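Local coordinates for probable quinone reductase Qor (NADPH:quinone reductase) (Zeta-crystallin homolog protein) (Mycobacterium tuberculosis, PDB 4RVU) that binds NADPH and probably passes electrons from it to quinones, as other quinone oxidoreductases of the zeta-crystallin type do, at residues V62-V74 against V87-A101. Residues are numbered along the deposited sequence; the frame is centred on the assembly and turned at random.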
ATOM      1  N   VAL A  62       7.017 -33.148   6.420  1.00 26.60           N
ATOM      2  CA  VAL A  62       6.964 -32.912   7.861  1.00 25.58           C
ATOM      3  C   VAL A  62       6.711 -31.420   8.014  1.00 25.53           C
ATOM      4  O   VAL A  62       7.415 -30.605   7.417  1.00 26.17           O
ATOM      5  CB  VAL A  62       8.279 -33.316   8.558  1.00 25.83           C
ATOM      6  CG1 VAL A  62       8.265 -32.898  10.019  1.00 25.89           C
ATOM      7  CG2 VAL A  62       8.500 -34.814   8.455  1.00 28.29           C
ATOM      8  N   ILE A  63       5.696 -31.061   8.797  1.00 26.60           N
ATOM      9  CA  ILE A  63       5.173 -29.694   8.836  1.00 26.73           C
ATOM     10  C   ILE A  63       5.892 -28.777   9.841  1.00 26.55           C
ATOM     11  O   ILE A  63       6.526 -29.266  10.783  1.00 26.97           O
ATOM     12  CB  ILE A  63       3.663 -29.746   9.143  1.00 27.10           C
ATOM     13  CG1 ILE A  63       2.975 -28.400   8.929  1.00 28.91           C
ATOM     14  CG2 ILE A  63       3.426 -30.278  10.533  1.00 27.83           C
ATOM     15  CD1 ILE A  63       1.496 -28.534   8.706  1.00 28.01           C
ATOM     16  N   GLY A  64       5.805 -27.459   9.619  1.00 21.03           N
ATOM     17  CA  GLY A  64       6.249 -26.459  10.588  1.00 20.73           C
ATOM     18  C   GLY A  64       7.582 -25.807  10.272  1.00 20.15           C
ATOM     19  O   GLY A  64       8.449 -26.425   9.655  1.00 19.82           O
ATOM     20  N   SER A  65       7.766 -24.558  10.700  1.00 16.36           N
ATOM     21  CA  SER A  65       9.015 -23.861  10.395  1.00 16.37           C
ATOM     22  C   SER A  65       9.697 -23.200  11.588  1.00 16.40           C
ATOM     23  O   SER A  65      10.788 -22.652  11.444  1.00 16.41           O
ATOM     24  CB  SER A  65       8.810 -22.831   9.270  1.00 17.64           C
ATOM     25  OG  SER A  65       8.116 -21.687   9.723  1.00 17.48           O
ATOM     26  N   GLU A  66       9.079 -23.252  12.763  1.00 16.42           N
ATOM     27  CA  GLU A  66       9.656 -22.573  13.927  1.00 16.46           C
ATOM     28  C   GLU A  66      10.144 -23.583  14.964  1.00 16.55           C
ATOM     29  O   GLU A  66       9.388 -24.448  15.400  1.00 16.58           O
ATOM     30  CB  GLU A  66       8.646 -21.595  14.547  1.00 16.41           C
ATOM     31  CG  GLU A  66       9.211 -20.730  15.684  1.00 16.43           C
ATOM     32  CD  GLU A  66       8.223 -19.677  16.209  1.00 16.38           C
ATOM     33  OE1 GLU A  66       6.992 -19.874  16.100  1.00 16.35           O
ATOM     34  OE2 GLU A  66       8.688 -18.638  16.731  1.00 16.37           O
ATOM     35  N   VAL A  67      11.418 -23.486  15.338  1.00 16.60           N
ATOM     36  CA  VAL A  67      12.002 -24.417  16.314  1.00 16.69           C
ATOM     37  C   VAL A  67      13.072 -23.725  17.132  1.00 16.73           C
ATOM     38  O   VAL A  67      13.793 -22.878  16.626  1.00 16.71           O
ATOM     39  CB  VAL A  67      12.612 -25.665  15.634  1.00 16.74           C
ATOM     40  CG1 VAL A  67      13.766 -25.270  14.726  1.00 16.74           C
ATOM     41  CG2 VAL A  67      13.090 -26.707  16.669  1.00 16.84           C
ATOM     42  N   CYS A  68      13.151 -24.073  18.411  1.00 16.80           N
ATOM     43  CA  CYS A  68      14.309 -23.720  19.219  1.00 16.85           C
ATOM     44  C   CYS A  68      14.911 -25.016  19.738  1.00 16.95           C
ATOM     45  O   CYS A  68      14.185 -25.904  20.195  1.00 16.97           O
ATOM     46  CB  CYS A  68      13.900 -22.834  20.395  1.00 16.85           C
ATOM     47  SG  CYS A  68      15.264 -22.515  21.542  1.00 16.93           S
ATOM     48  N   GLY A  69      16.231 -25.148  19.643  1.00 18.32           N
ATOM     49  CA  GLY A  69      16.901 -26.309  20.211  1.00 18.38           C
ATOM     50  C   GLY A  69      18.402 -26.189  20.089  1.00 19.42           C
ATOM     51  O   GLY A  69      18.919 -25.099  19.864  1.00 19.44           O
ATOM     52  N   THR A  70      19.114 -27.307  20.230  1.00 18.44           N
ATOM     53  CA  THR A  70      20.568 -27.255  20.206  1.00 18.25           C
ATOM     54  C   THR A  70      21.112 -27.716  18.865  1.00 18.89           C
ATOM     55  O   THR A  70      20.543 -28.604  18.226  1.00 18.63           O
ATOM     56  CB  THR A  70      21.195 -28.093  21.352  1.00 20.01           C
ATOM     57  OG1 THR A  70      20.594 -29.392  21.370  1.00 19.88           O
ATOM     58  CG2 THR A  70      20.960 -27.409  22.687  1.00 18.39           C
ATOM     59  N   VAL A  71      22.206 -27.096  18.435  1.00 20.75           N
ATOM     60  CA  VAL A  71      22.836 -27.483  17.179  1.00 19.87           C
ATOM     61  C   VAL A  71      23.517 -28.834  17.360  1.00 21.47           C
ATOM     62  O   VAL A  71      24.502 -28.951  18.101  1.00 21.35           O
ATOM     63  CB  VAL A  71      23.841 -26.433  16.695  1.00 20.60           C
ATOM     64  CG1 VAL A  71      24.513 -26.897  15.405  1.00 20.69           C
ATOM     65  CG2 VAL A  71      23.135 -25.097  16.465  1.00 20.74           C
ATOM     66  N   GLU A  72      22.967 -29.851  16.702  1.00 26.08           N
ATOM     67  CA  GLU A  72      23.475 -31.218  16.788  1.00 26.60           C
ATOM     68  C   GLU A  72      24.596 -31.422  15.766  1.00 27.14           C
ATOM     69  O   GLU A  72      25.536 -32.193  15.991  1.00 27.12           O
ATOM     70  CB  GLU A  72      22.330 -32.200  16.515  1.00 27.39           C
ATOM     71  CG  GLU A  72      22.703 -33.671  16.618  1.00 27.61           C
ATOM     72  CD  GLU A  72      22.490 -34.236  18.010  1.00 30.08           C
ATOM     73  OE1 GLU A  72      22.162 -33.453  18.927  1.00 27.58           O
ATOM     74  OE2 GLU A  72      22.657 -35.465  18.184  1.00 29.86           O
ATOM     75  N   ALA A  73      24.486 -30.726  14.637  1.00 23.37           N
ATOM     76  CA  ALA A  73      25.474 -30.818  13.566  1.00 22.88           C
ATOM     77  C   ALA A  73      25.366 -29.616  12.636  1.00 24.56           C
ATOM     78  O   ALA A  73      24.304 -29.002  12.515  1.00 22.39           O
ATOM     79  CB  ALA A  73      25.294 -32.110  12.774  1.00 23.71           C
ATOM     80  N   VAL A  74      26.473 -29.299  11.973  1.00 28.29           N
ATOM     81  CA  VAL A  74      26.515 -28.244  10.975  1.00 28.51           C
ATOM     82  C   VAL A  74      26.677 -28.916   9.618  1.00 29.68           C
ATOM     83  O   VAL A  74      27.402 -29.912   9.508  1.00 29.35           O
ATOM     84  CB  VAL A  74      27.693 -27.286  11.259  1.00 28.30           C
ATOM     85  CG1 VAL A  74      27.818 -26.238  10.172  1.00 28.15           C
ATOM     86  CG2 VAL A  74      27.533 -26.630  12.621  1.00 28.42           C
ATOM     87  N   VAL A  87      28.199 -26.306  16.845  1.00 22.55           N
ATOM     88  CA  VAL A  87      27.564 -27.448  17.504  1.00 22.80           C
ATOM     89  C   VAL A  87      27.477 -27.188  19.004  1.00 22.53           C
ATOM     90  O   VAL A  87      28.434 -26.702  19.612  1.00 22.89           O
ATOM     91  CB  VAL A  87      28.330 -28.769  17.246  1.00 23.79           C
ATOM     92  CG1 VAL A  87      27.865 -29.850  18.193  1.00 23.77           C
ATOM     93  CG2 VAL A  87      28.141 -29.219  15.802  1.00 23.39           C
ATOM     94  N   GLY A  88      26.320 -27.480  19.593  1.00 20.85           N
ATOM     95  CA  GLY A  88      26.107 -27.242  21.010  1.00 21.24           C
ATOM     96  C   GLY A  88      25.351 -25.959  21.323  1.00 21.32           C
ATOM     97  O   GLY A  88      24.765 -25.834  22.410  1.00 20.67           O
ATOM     98  N   ASP A  89      25.376 -24.998  20.398  1.00 21.73           N
ATOM     99  CA  ASP A  89      24.684 -23.725  20.621  1.00 21.42           C
ATOM    100  C   ASP A  89      23.168 -23.910  20.679  1.00 20.46           C
ATOM    101  O   ASP A  89      22.610 -24.723  19.928  1.00 21.64           O
ATOM    102  CB  ASP A  89      25.018 -22.704  19.518  1.00 21.68           C
ATOM    103  CG  ASP A  89      26.411 -22.108  19.653  1.00 22.04           C
ATOM    104  OD1 ASP A  89      27.055 -22.299  20.702  1.00 21.50           O
ATOM    105  OD2 ASP A  89      26.858 -21.427  18.702  1.00 22.77           O
ATOM    106  N   ARG A  90      22.515 -23.153  21.566  1.00 18.81           N
ATOM    107  CA  ARG A  90      21.056 -23.072  21.611  1.00 19.04           C
ATOM    108  C   ARG A  90      20.645 -22.041  20.574  1.00 17.80           C
ATOM    109  O   ARG A  90      21.135 -20.905  20.597  1.00 18.11           O
ATOM    110  CB  ARG A  90      20.563 -22.604  22.983  1.00 19.61           C
ATOM    111  CG  ARG A  90      20.695 -23.615  24.101  1.00 21.85           C
ATOM    112  CD  ARG A  90      20.375 -22.950  25.451  1.00 22.58           C
ATOM    113  NE  ARG A  90      18.957 -22.677  25.564  1.00 20.48           N
ATOM    114  CZ  ARG A  90      18.424 -21.507  25.907  1.00 20.65           C
ATOM    115  NH1 ARG A  90      19.189 -20.461  26.216  1.00 19.47           N
ATOM    116  NH2 ARG A  90      17.109 -21.393  25.949  1.00 20.00           N
ATOM    117  N   VAL A  91      19.763 -22.431  19.664  1.00 17.03           N
ATOM    118  CA  VAL A  91      19.430 -21.562  18.536  1.00 16.94           C
ATOM    119  C   VAL A  91      17.941 -21.591  18.251  1.00 16.87           C
ATOM    120  O   VAL A  91      17.229 -22.474  18.727  1.00 16.90           O
ATOM    121  CB  VAL A  91      20.204 -21.949  17.262  1.00 16.95           C
ATOM    122  CG1 VAL A  91      21.707 -21.733  17.439  1.00 17.01           C
ATOM    123  CG2 VAL A  91      19.884 -23.382  16.841  1.00 16.98           C
ATOM    124  N   VAL A  92      17.465 -20.628  17.477  1.00 16.79           N
ATOM    125  CA  VAL A  92      16.058 -20.592  17.131  1.00 16.72           C
ATOM    126  C   VAL A  92      15.918 -20.088  15.698  1.00 16.64           C
ATOM    127  O   VAL A  92      16.669 -19.217  15.262  1.00 16.62           O
ATOM    128  CB  VAL A  92      15.244 -19.746  18.149  1.00 16.69           C
ATOM    129  CG1 VAL A  92      15.752 -18.306  18.210  1.00 16.66           C
ATOM    130  CG2 VAL A  92      13.748 -19.791  17.833  1.00 16.63           C
ATOM    131  N   SER A  93      14.983 -20.676  14.960  1.00 16.60           N
ATOM    132  CA  SER A  93      14.742 -20.275  13.574  1.00 16.53           C
ATOM    133  C   SER A  93      13.260 -20.298  13.308  1.00 16.47           C
ATOM    134  O   SER A  93      12.514 -21.060  13.935  1.00 16.49           O
ATOM    135  CB  SER A  93      15.455 -21.220  12.605  1.00 16.56           C
ATOM    136  OG  SER A  93      15.325 -20.777  11.253  1.00 16.49           O
ATOM    137  N   ALA A  94      12.834 -19.446  12.381  1.00 16.39           N
ATOM    138  CA  ALA A  94      11.452 -19.398  11.925  1.00 16.32           C
ATOM    139  C   ALA A  94      11.398 -19.884  10.479  1.00 16.29           C
ATOM    140  O   ALA A  94      10.364 -19.769   9.823  1.00 16.23           O
ATOM    141  CB  ALA A  94      10.933 -17.968  11.997  1.00 16.25           C
ATOM    142  N   SER A  95      12.514 -20.430  10.000  1.00 16.68           N
ATOM    143  CA  SER A  95      12.658 -20.801   8.596  1.00 17.81           C
ATOM    144  C   SER A  95      13.117 -22.240   8.427  1.00 17.87           C
ATOM    145  O   SER A  95      13.743 -22.578   7.431  1.00 18.20           O
ATOM    146  CB  SER A  95      13.663 -19.861   7.930  1.00 17.01           C
ATOM    147  OG  SER A  95      13.239 -18.519   8.047  1.00 17.11           O
ATOM    148  N   ALA A  96      12.805 -23.086   9.407  1.00 17.38           N
ATOM    149  CA  ALA A  96      13.255 -24.466   9.405  1.00 17.22           C
ATOM    150  C   ALA A  96      12.429 -25.307   8.443  1.00 18.49           C
ATOM    151  O   ALA A  96      11.331 -24.915   8.041  1.00 18.46           O
ATOM    152  CB  ALA A  96      13.188 -25.047  10.828  1.00 17.22           C
ATOM    153  N   ASN A  97      12.974 -26.460   8.068  1.00 22.50           N
ATOM    154  CA  ASN A  97      12.234 -27.447   7.289  1.00 22.05           C
ATOM    155  C   ASN A  97      11.856 -28.598   8.206  1.00 22.20           C
ATOM    156  O   ASN A  97      12.735 -29.208   8.817  1.00 22.33           O
ATOM    157  CB  ASN A  97      13.105 -27.985   6.152  1.00 22.58           C
ATOM    158  CG  ASN A  97      12.335 -28.888   5.198  1.00 24.37           C
ATOM    159  OD1 ASN A  97      11.150 -28.675   4.945  1.00 25.63           O
ATOM    160  ND2 ASN A  97      13.010 -29.901   4.659  1.00 24.78           N
ATOM    161  N   GLY A  98      10.563 -28.900   8.302  1.00 17.32           N
ATOM    162  CA  GLY A  98      10.107 -30.027   9.105  1.00 17.83           C
ATOM    163  C   GLY A  98      10.251 -29.835  10.613  1.00 17.08           C
ATOM    164  O   GLY A  98      10.713 -30.729  11.323  1.00 18.17           O
ATOM    165  N   ALA A  99       9.827 -28.678  11.112  1.00 17.20           N
ATOM    166  CA  ALA A  99      10.041 -28.335  12.522  1.00 17.58           C
ATOM    167  C   ALA A  99       9.294 -29.219  13.529  1.00 17.02           C
ATOM    168  O   ALA A  99       9.733 -29.350  14.680  1.00 17.46           O
ATOM    169  CB  ALA A  99       9.718 -26.856  12.772  1.00 17.31           C
ATOM    170  N   TYR A 100       8.157 -29.795  13.136  1.00 17.81           N
ATOM    171  CA  TYR A 100       7.415 -30.656  14.074  1.00 17.91           C
ATOM    172  C   TYR A 100       8.076 -32.033  14.121  1.00 18.44           C
ATOM    173  O   TYR A 100       7.540 -33.003  13.572  1.00 18.40           O
ATOM    174  CB  TYR A 100       5.955 -30.867  13.660  1.00 17.50           C
ATOM    175  CG  TYR A 100       4.977 -29.701  13.765  1.00 18.11           C
ATOM    176  CD1 TYR A 100       5.402 -28.373  13.776  1.00 17.35           C
ATOM    177  CD2 TYR A 100       3.610 -29.947  13.831  1.00 17.33           C
ATOM    178  CE1 TYR A 100       4.475 -27.320  13.824  1.00 17.62           C
ATOM    179  CE2 TYR A 100       2.680 -28.910  13.891  1.00 17.27           C
ATOM    180  CZ  TYR A 100       3.124 -27.603  13.875  1.00 17.03           C
ATOM    181  OH  TYR A 100       2.203 -26.595  13.940  1.00 17.85           O
ATOM    182  N   ALA A 101       9.235 -32.116  14.768  1.00 19.16           N
ATOM    183  CA  ALA A 101      10.017 -33.351  14.833  1.00 19.77           C
ATOM    184  C   ALA A 101      11.036 -33.214  15.939  1.00 19.81           C
ATOM    185  O   ALA A 101      11.245 -32.117  16.447  1.00 19.11           O
ATOM    186  CB  ALA A 101      10.727 -33.602  13.507  1.00 19.27           C
TER
HETATM  187  O   HOH W   1       8.392 -27.650   7.127  1.00 25.34           O
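Val67 and Ser93 trade two backbone hydrogen bonds, as do Gly69 and Val91, giving an antiparallel ladder; the non-hydrogen-bonded pairs Cys68–Val92 and Thr70–Arg90 alternate with them. The short strand axes make 136° between N-to-C directions, well off strictly antiparallel. The tight part is where 62-66, before the first strand, runs beside 94-101, after the second. Ser65 O takes the amide of Ala96, while Ser65 OG, tucked between the backbone N and the carbonyl carbon (chi1 74°), reaches Ala94 O at 3.0 Å, from well above that carbonyl's plane. Gly64 O accepts Ala99 N, again from above, and a water that also bonds Val62 O and Gly98 N. Gly64, whose phi of 103° suits glycine, has its CA 3.8 Å from Tyr100 CE1. Tyr100 N meets Ile63 O (2.9 Å) nearly in line with its C=O bond, and Ile63 CG2 sits over one ring face, 3.7 Å from the centroid, a CH-pi contact. The Tyr100 hydroxyl bonds Asp47 and His316.

At the other end the backbone stays firmly bonded, Val71 N to Asp89 O and Gly88 N to a lone pair of Val71 O, both 2.8 Å; the side-chain packing thins toward solvent. The exposed Val87 brings CG2 to 3.8 Å from Ala73 CA. The Val71 and Val91 side chains cross at about a right angle, touching through their CG2 atoms.

The pair belongs to the GroES-like domain of the medium-chain dehydrogenase fold. Strand 33-38 pairs with the other edge of 67-74, where Glu72 and Ala73 form a classic bulge against Leu35, and strand 111-113 continues the sheet beyond 90-93. Helix 120-140 packs against Cys68 and Ala94; its Leu128 N bonds Glu66 OE2, and Lys129 NZ makes a salt bridge with OE1.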